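Local atomic coordinates of aldehyde dehydrogenase (PDB entry 4O6R), a protein that probably oxidises aldehydes to carboxylic acids with NAD+ or NADP+ as electron acceptor, and binds AMP in the crystal. Residues S130-D135 and N140-A145; D81-N86 and V193-E198; D405-I410 and H431-R436. One frame throughout, in Å; residues are numbered along the deposited sequence.

Contact 1 of 3, residues S130-D135 and N140-A145; sequences SVIPVD and NYVQRA. With NO3 (nitrate ion), chain I.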
# COMPACT_ATOMS: atom_id res chain seq x y z
N SER A 130 1.04 -9.35 2.36
CA SER A 130 2.10 -9.01 1.42
C SER A 130 2.91 -10.24 1.00
O SER A 130 2.88 -11.29 1.66
CB SER A 130 3.00 -7.90 2.02
OG SER A 130 3.53 -8.30 3.28
N VAL A 131 3.61 -10.12 -0.14
CA VAL A 131 4.56 -11.13 -0.61
C VAL A 131 5.89 -10.41 -0.79
O VAL A 131 5.95 -9.40 -1.49
CB VAL A 131 4.12 -11.78 -1.94
CG1 VAL A 131 5.12 -12.85 -2.38
CG2 VAL A 131 2.74 -12.41 -1.78
N ILE A 132 6.93 -10.92 -0.15
CA ILE A 132 8.18 -10.21 -0.01
C ILE A 132 9.18 -10.76 -1.01
O ILE A 132 9.37 -11.97 -1.08
CB ILE A 132 8.78 -10.43 1.41
CG1 ILE A 132 7.77 -10.15 2.51
CG2 ILE A 132 10.04 -9.61 1.58
CD1 ILE A 132 7.18 -8.75 2.52
N PRO A 133 9.89 -9.88 -1.75
CA PRO A 133 10.85 -10.41 -2.68
C PRO A 133 12.09 -10.87 -1.92
O PRO A 133 12.78 -10.04 -1.32
CB PRO A 133 11.16 -9.22 -3.58
CG PRO A 133 10.86 -8.02 -2.74
CD PRO A 133 9.76 -8.42 -1.83
N VAL A 134 12.35 -12.15 -1.93
CA VAL A 134 13.48 -12.70 -1.16
C VAL A 134 14.38 -13.57 -2.02
O VAL A 134 14.35 -13.48 -3.24
CB VAL A 134 12.96 -13.47 0.07
CG1 VAL A 134 12.22 -12.52 1.03
CG2 VAL A 134 12.09 -14.64 -0.36
N ASP A 135 15.24 -14.36 -1.40
CA ASP A 135 16.17 -15.18 -2.18
C ASP A 135 15.47 -16.06 -3.20
O ASP A 135 14.31 -16.48 -3.01
CB ASP A 135 17.03 -16.06 -1.27
CG ASP A 135 18.01 -15.25 -0.43
OD1 ASP A 135 18.16 -14.03 -0.65
OD2 ASP A 135 18.68 -15.85 0.43
N ASN A 140 7.82 -16.05 0.28
CA ASN A 140 7.58 -15.47 1.60
C ASN A 140 6.34 -14.61 1.59
O ASN A 140 6.35 -13.53 1.01
CB ASN A 140 8.84 -14.67 2.03
CG ASN A 140 8.71 -13.98 3.38
OD1 ASN A 140 9.36 -12.96 3.62
ND2 ASN A 140 7.91 -14.55 4.29
N TYR A 141 5.26 -15.12 2.17
CA TYR A 141 4.03 -14.34 2.28
C TYR A 141 3.81 -13.95 3.74
O TYR A 141 4.16 -14.71 4.66
CB TYR A 141 2.83 -15.10 1.73
CG TYR A 141 2.44 -16.43 2.39
CD1 TYR A 141 3.01 -17.65 2.01
CD2 TYR A 141 1.46 -16.47 3.36
CE1 TYR A 141 2.61 -18.87 2.59
CE2 TYR A 141 1.05 -17.66 3.95
CZ TYR A 141 1.61 -18.86 3.54
OH TYR A 141 1.16 -20.01 4.14
N VAL A 142 3.21 -12.79 3.92
CA VAL A 142 2.95 -12.25 5.24
C VAL A 142 1.46 -11.94 5.34
O VAL A 142 0.92 -11.21 4.50
CB VAL A 142 3.74 -10.97 5.48
CG1 VAL A 142 3.48 -10.41 6.87
CG2 VAL A 142 5.23 -11.23 5.26
N GLN A 143 0.82 -12.52 6.34
CA GLN A 143 -0.58 -12.24 6.63
C GLN A 143 -0.69 -11.17 7.72
O GLN A 143 0.16 -11.08 8.59
CB GLN A 143 -1.26 -13.48 7.16
CG GLN A 143 -1.15 -14.68 6.24
CD GLN A 143 -2.39 -14.85 5.46
OE1 GLN A 143 -3.06 -13.86 5.11
NE2 GLN A 143 -2.75 -16.08 5.21
N ARG A 144 -1.79 -10.41 7.70
CA ARG A 144 -2.17 -9.58 8.83
C ARG A 144 -3.21 -10.34 9.66
O ARG A 144 -4.41 -10.29 9.37
CB ARG A 144 -2.74 -8.24 8.35
CG ARG A 144 -1.74 -7.43 7.51
CD ARG A 144 -0.42 -7.11 8.22
NE ARG A 144 -0.63 -6.47 9.54
CZ ARG A 144 0.35 -6.04 10.33
NH1 ARG A 144 1.63 -6.13 9.95
NH2 ARG A 144 0.07 -5.49 11.52
N ALA A 145 -2.75 -11.03 10.69
CA ALA A 145 -3.66 -11.86 11.51
C ALA A 145 -4.18 -11.03 12.69
O ALA A 145 -3.51 -10.11 13.13
CB ALA A 145 -2.94 -13.08 12.02
N NO3 I . 16.14 -15.57 2.06
O1 NO3 I . 15.68 -16.61 1.60
O2 NO3 I . 16.06 -14.41 1.30
O3 NO3 I . 16.76 -15.55 3.33
O HOH W 1 1.39 -7.83 5.23
O HOH W 2 8.35 -14.38 -2.01

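Contact 2 of 3, residues D81-N86 and V193-E198; sequences DAIEAN and VELMAE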
# COMPACT_ATOMS: atom_id res chain seq x y z
N ASP A 81 -26.63 -0.09 9.81
CA ASP A 81 -28.02 0.14 9.40
C ASP A 81 -28.95 0.13 10.59
O ASP A 81 -29.86 0.94 10.66
CB ASP A 81 -28.48 -0.93 8.40
CG ASP A 81 -27.88 -0.74 7.02
OD1 ASP A 81 -27.41 0.38 6.68
OD2 ASP A 81 -27.92 -1.72 6.25
N ALA A 82 -28.75 -0.81 11.50
CA ALA A 82 -29.62 -0.93 12.69
C ALA A 82 -29.52 0.32 13.59
O ALA A 82 -30.51 0.81 14.16
CB ALA A 82 -29.26 -2.18 13.48
N ILE A 83 -28.31 0.84 13.72
CA ILE A 83 -28.11 2.08 14.46
C ILE A 83 -28.92 3.20 13.83
O ILE A 83 -29.71 3.89 14.52
CB ILE A 83 -26.61 2.46 14.53
CG1 ILE A 83 -25.88 1.46 15.44
CG2 ILE A 83 -26.42 3.90 15.01
CD1 ILE A 83 -24.36 1.48 15.27
N GLU A 84 -28.79 3.36 12.52
CA GLU A 84 -29.57 4.38 11.82
C GLU A 84 -31.07 4.17 11.96
O GLU A 84 -31.80 5.15 12.17
CB GLU A 84 -29.16 4.48 10.35
CG GLU A 84 -27.79 5.14 10.23
CD GLU A 84 -27.17 5.10 8.83
OE1 GLU A 84 -27.69 4.41 7.94
OE2 GLU A 84 -26.10 5.73 8.66
N ALA A 85 -31.54 2.93 11.88
CA ALA A 85 -32.96 2.61 12.10
C ALA A 85 -33.44 2.97 13.51
O ALA A 85 -34.63 3.13 13.73
CB ALA A 85 -33.25 1.15 11.81
N ASN A 86 -32.51 3.05 14.45
CA ASN A 86 -32.80 3.38 15.83
C ASN A 86 -32.29 4.76 16.24
O ASN A 86 -32.07 5.00 17.43
CB ASN A 86 -32.20 2.31 16.74
CG ASN A 86 -32.98 1.01 16.69
OD1 ASN A 86 -34.02 0.90 17.33
ND2 ASN A 86 -32.52 0.05 15.90
N VAL A 193 -24.61 -3.19 22.07
CA VAL A 193 -24.31 -4.61 22.06
C VAL A 193 -25.57 -5.43 21.90
O VAL A 193 -25.52 -6.53 21.34
CB VAL A 193 -23.44 -5.07 23.26
CG1 VAL A 193 -24.26 -5.13 24.53
CG2 VAL A 193 -22.81 -6.42 22.96
N GLU A 194 -26.69 -4.91 22.39
CA GLU A 194 -27.99 -5.53 22.13
C GLU A 194 -28.28 -5.56 20.62
O GLU A 194 -28.73 -6.59 20.10
CB GLU A 194 -29.12 -4.78 22.87
CG GLU A 194 -30.43 -5.55 22.84
CD GLU A 194 -31.52 -4.86 23.59
OE1 GLU A 194 -31.56 -3.60 23.62
OE2 GLU A 194 -32.36 -5.60 24.14
N LEU A 195 -28.03 -4.45 19.93
CA LEU A 195 -28.20 -4.42 18.47
C LEU A 195 -27.25 -5.39 17.79
O LEU A 195 -27.65 -6.07 16.85
CB LEU A 195 -28.01 -3.02 17.87
CG LEU A 195 -29.05 -1.99 18.29
CD1 LEU A 195 -28.70 -0.58 17.83
CD2 LEU A 195 -30.41 -2.39 17.75
N MET A 196 -26.00 -5.45 18.26
CA MET A 196 -25.05 -6.44 17.77
C MET A 196 -25.59 -7.87 17.83
O MET A 196 -25.50 -8.62 16.86
CB MET A 196 -23.71 -6.32 18.53
CG MET A 196 -22.93 -5.07 18.16
SD MET A 196 -21.49 -4.97 19.23
CE MET A 196 -20.40 -3.99 18.20
N ALA A 197 -26.21 -8.23 18.96
CA ALA A 197 -26.79 -9.55 19.11
C ALA A 197 -27.92 -9.71 18.11
O ALA A 197 -28.02 -10.74 17.44
CB ALA A 197 -27.30 -9.75 20.53
N GLU A 198 -28.74 -8.68 17.98
CA GLU A 198 -29.86 -8.73 17.06
C GLU A 198 -29.42 -8.97 15.62
O GLU A 198 -30.04 -9.74 14.92
CB GLU A 198 -30.72 -7.46 17.12
CG GLU A 198 -31.50 -7.26 18.41
CD GLU A 198 -32.37 -5.98 18.35
OE1 GLU A 198 -32.66 -5.53 17.21
OE2 GLU A 198 -32.71 -5.41 19.42

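Contact 3 of 3, residues D405-I410 and H431-R436; sequences DEALAI and HRMAAR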
# COMPACT_ATOMS: atom_id res chain seq x y z
N ASP A 405 6.51 32.58 14.11
CA ASP A 405 7.37 31.83 15.04
C ASP A 405 6.82 31.88 16.48
O ASP A 405 6.87 30.87 17.16
CB ASP A 405 8.80 32.35 15.06
CG ASP A 405 9.54 32.10 13.77
OD1 ASP A 405 9.25 31.16 13.03
OD2 ASP A 405 10.45 32.89 13.53
N GLU A 406 6.31 33.03 16.92
CA GLU A 406 5.68 33.10 18.24
C GLU A 406 4.44 32.21 18.32
O GLU A 406 4.20 31.57 19.34
CB GLU A 406 5.32 34.54 18.68
CG GLU A 406 4.89 34.60 20.15
CD GLU A 406 4.46 35.97 20.66
OE1 GLU A 406 4.20 36.87 19.87
OE2 GLU A 406 4.35 36.15 21.88
N ALA A 407 3.64 32.19 17.25
CA ALA A 407 2.45 31.33 17.24
C ALA A 407 2.81 29.87 17.37
O ALA A 407 2.13 29.12 18.08
CB ALA A 407 1.62 31.56 16.00
N LEU A 408 3.90 29.49 16.70
CA LEU A 408 4.40 28.12 16.73
C LEU A 408 4.93 27.79 18.11
O LEU A 408 4.65 26.72 18.64
CB LEU A 408 5.54 27.94 15.73
CG LEU A 408 6.15 26.54 15.68
CD1 LEU A 408 5.04 25.56 15.29
CD2 LEU A 408 7.30 26.57 14.68
N ALA A 409 5.71 28.71 18.67
CA ALA A 409 6.26 28.50 20.00
C ALA A 409 5.12 28.30 21.01
O ALA A 409 5.16 27.37 21.81
CB ALA A 409 7.19 29.65 20.41
N ILE A 410 4.10 29.14 20.95
CA ILE A 410 2.94 28.97 21.83
C ILE A 410 2.27 27.61 21.59
O ILE A 410 2.02 26.87 22.54
CB ILE A 410 1.93 30.12 21.66
CG1 ILE A 410 2.53 31.42 22.18
CG2 ILE A 410 0.63 29.84 22.39
CD1 ILE A 410 1.78 32.67 21.74
N HIS A 431 0.82 25.18 5.18
CA HIS A 431 1.49 23.89 5.13
C HIS A 431 2.72 23.86 6.03
O HIS A 431 3.03 22.83 6.63
CB HIS A 431 1.85 23.50 3.70
CG HIS A 431 0.65 23.32 2.82
ND1 HIS A 431 -0.21 22.25 2.93
CD2 HIS A 431 0.14 24.11 1.86
CE1 HIS A 431 -1.19 22.38 2.06
NE2 HIS A 431 -1.00 23.51 1.40
N ARG A 432 3.42 24.99 6.10
CA ARG A 432 4.62 25.10 6.91
C ARG A 432 4.27 24.95 8.39
O ARG A 432 4.90 24.18 9.12
CB ARG A 432 5.27 26.47 6.66
CG ARG A 432 6.58 26.68 7.37
CD ARG A 432 7.07 28.12 7.23
NE ARG A 432 7.27 28.52 5.84
CZ ARG A 432 6.65 29.52 5.20
NH1 ARG A 432 5.72 30.29 5.78
NH2 ARG A 432 6.95 29.74 3.92
N MET A 433 3.27 25.72 8.83
CA MET A 433 2.82 25.62 10.21
C MET A 433 2.29 24.20 10.51
O MET A 433 2.61 23.64 11.58
CB MET A 433 1.71 26.61 10.53
CG MET A 433 2.15 28.06 10.64
SD MET A 433 3.15 28.50 12.08
CE MET A 433 2.08 28.07 13.43
N ALA A 434 1.50 23.62 9.61
CA ALA A 434 0.96 22.26 9.87
C ALA A 434 2.09 21.25 10.12
O ALA A 434 1.97 20.36 10.98
CB ALA A 434 0.04 21.80 8.75
N ALA A 435 3.18 21.37 9.37
CA ALA A 435 4.32 20.46 9.48
C ALA A 435 5.06 20.59 10.83
O ALA A 435 5.58 19.62 11.33
CB ALA A 435 5.30 20.71 8.35
N ARG A 436 5.05 21.79 11.41
CA ARG A 436 5.88 22.14 12.58
C ARG A 436 5.18 22.05 13.92
O ARG A 436 5.84 21.99 14.96
CB ARG A 436 6.47 23.53 12.37
CG ARG A 436 7.50 23.53 11.26
CD ARG A 436 8.08 24.89 10.99
NE ARG A 436 8.84 24.89 9.75
CZ ARG A 436 9.58 25.91 9.32
NH1 ARG A 436 9.64 27.04 10.02
NH2 ARG A 436 10.23 25.81 8.16

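Contact 1 of 3, residues S130-D135 and N140-A145
S130 and V142 form a hydrogen-bonded antiparallel pair in the β hairpin of strands 129-131 and 138-153, an example of a hairpin tied into more than one subunit. S130 N donates to V142 O at 2.8 Å and V142 N returns a bond to S130 O at 2.7 Å; two residues along, I132 N donates to N140 O, nearly straight at 170°. N140 can be followed outward. N140 CB touches the methyls of V134, with V134 CG2 at 4.0 Å. CG, anti to the backbone N (chi1 179°), lies alongside I132, near CG1. N140 OD1 then rests 3.4 Å from both CB and CG1 of I132, while it accepts a hydrogen bond from S454 of a neighbouring subunit; ND2 donates to V482 O and S481 OG of strand 477-485. A water joins I132 O to N140 N. The sheet also runs on through S130 and V131 into another subunit, as in the oligomerisation arm of tetrameric aldehyde dehydrogenases. The chemistry implies an amide held at both ends beside the aliphatic carbons of I132 and V134, so the same side chain links the hairpin to strand 477-485 and to a neighbouring subunit.

Contact 2 of 3, residues D81-N86 and V193-E198
L195 inserts its two methyls toward A82, I83 and N86, and across these segments it carries the packing of helix 187-199 on the C-terminal end of helix 69-85. Helix 187-199 follows strand 176-180 and precedes strand 206-208, which pairs parallel to it, so it is the connecting helix of a β-α-β crossover in what is, by family, the Rossmann-like nucleotide-binding domain. The contact is small, 137 Å² in all, and no hydrogen bond spans the two segments.

In the first shell the leucine divides its work. L195 CD2 approaches the amide nitrogen ND2 of N86 at 3.7 Å and reaches CB of A82 at 4.4 Å, whereas L195 CD1 lies 4.2 Å from CG1 of I83. The side chains of L195 and N86 come from opposite directions. With CG of L195 anti to its own carbonyl carbon (chi1 -66°), the fork is carried toward the other helix.

The second shell gives the polar atoms of N86 their partners. N86 is the first residue to leave helical geometry after helix 69-85, and its backbone N bonds to I83 O, with a weaker bond to A82 O. Its OD1 receives a weak bond from R191, an arginine that also forms salt bridges with E194 and E198 along helix 187-199. Farther out, L79 of helix 69-85 touches both L195 and M196, while I83 is packed against V110, A114 and F117 of helix 102-123, and R118 of that helix pairs with D81 and E84.

What fixes the rotation of the N86 amide most directly is its own helix: ND2 donates to A82 O at 2.8 Å, the acceptor lying close to the amide plane, only 11° out of it.

Contact 3 of 3, residues D405-I410 and H431-R436
Helices 405-410 and 431-436 run in nearly the same direction, their axes crossing at -27° and approaching no closer than 10.8 Å. The nearest pair of CA atoms, those of L408 and M433, is 7.2 Å apart, and no hydrogen bond passes between the segments. The case illustrates how two well-separated helices can be joined by a few long side chains rather than by backbone proximity.

L408 and M433 do most of the bridging. The methionine chain, bent at both chi2 and chi3 (-70° and -59°), brings its terminal CE to the flank of the other helix, where M433 CE meets the L408 backbone N at 4.0 Å, L408 CB and, more loosely, CB of A407. L408 answers from the facing helix. Its CG stands anti to the backbone N, and the two methyls spread over R436, whose side chain it crosses at about a right angle. L408 CD1 is 3.8 Å from R436 CB and 3.7 Å from R436 O. L408 CD2 also touches the arginine chain, at R436 CD. The aliphatic part of R436 thus serves as a hydrophobic surface. Its guanidinium lies farther out, with R432 CG lying 3.6 Å above the centre of one face.

Helix 427-436 links the parallel neighbouring strands 421-423 and 441-444 as a β-α-β crossover, and helix 404-411 follows strand 395-401 of the same sheet. Both pack on it: A407 and M433 touch I263, A407 also meets F401, and A434 rests on C442 and I444. R436 O, beside the leucine methyl, accepts a bond from N412.

The chemistry is therefore mainly dispersive. The oppositely charged D405 OD1 and R436 NH1 remain 5.1 Å apart, so any attraction between them would be long-range; no salt bridge forms at this distance.

How the contacts relate
From the N terminus, the chain first lays down 81-86, which waits more than a hundred residues for 193-198 to close contact 2 and join helices 69-85 and 187-199. Contact 1, which pairs the strands of a short hairpin, is nested inside that loop; its centre lies about 38 Å from that of contact 2. Contact 3 follows in series and closes a local loop that joins two helices on the sheet containing strands 261-264 and 441-444, on the opposite side of the chain's centre from contact 2. No two contacts touch. Contacts 1 and 3 are nevertheless linked across the assembly by one hydrogen bond, Y141 of one subunit to H431 of another.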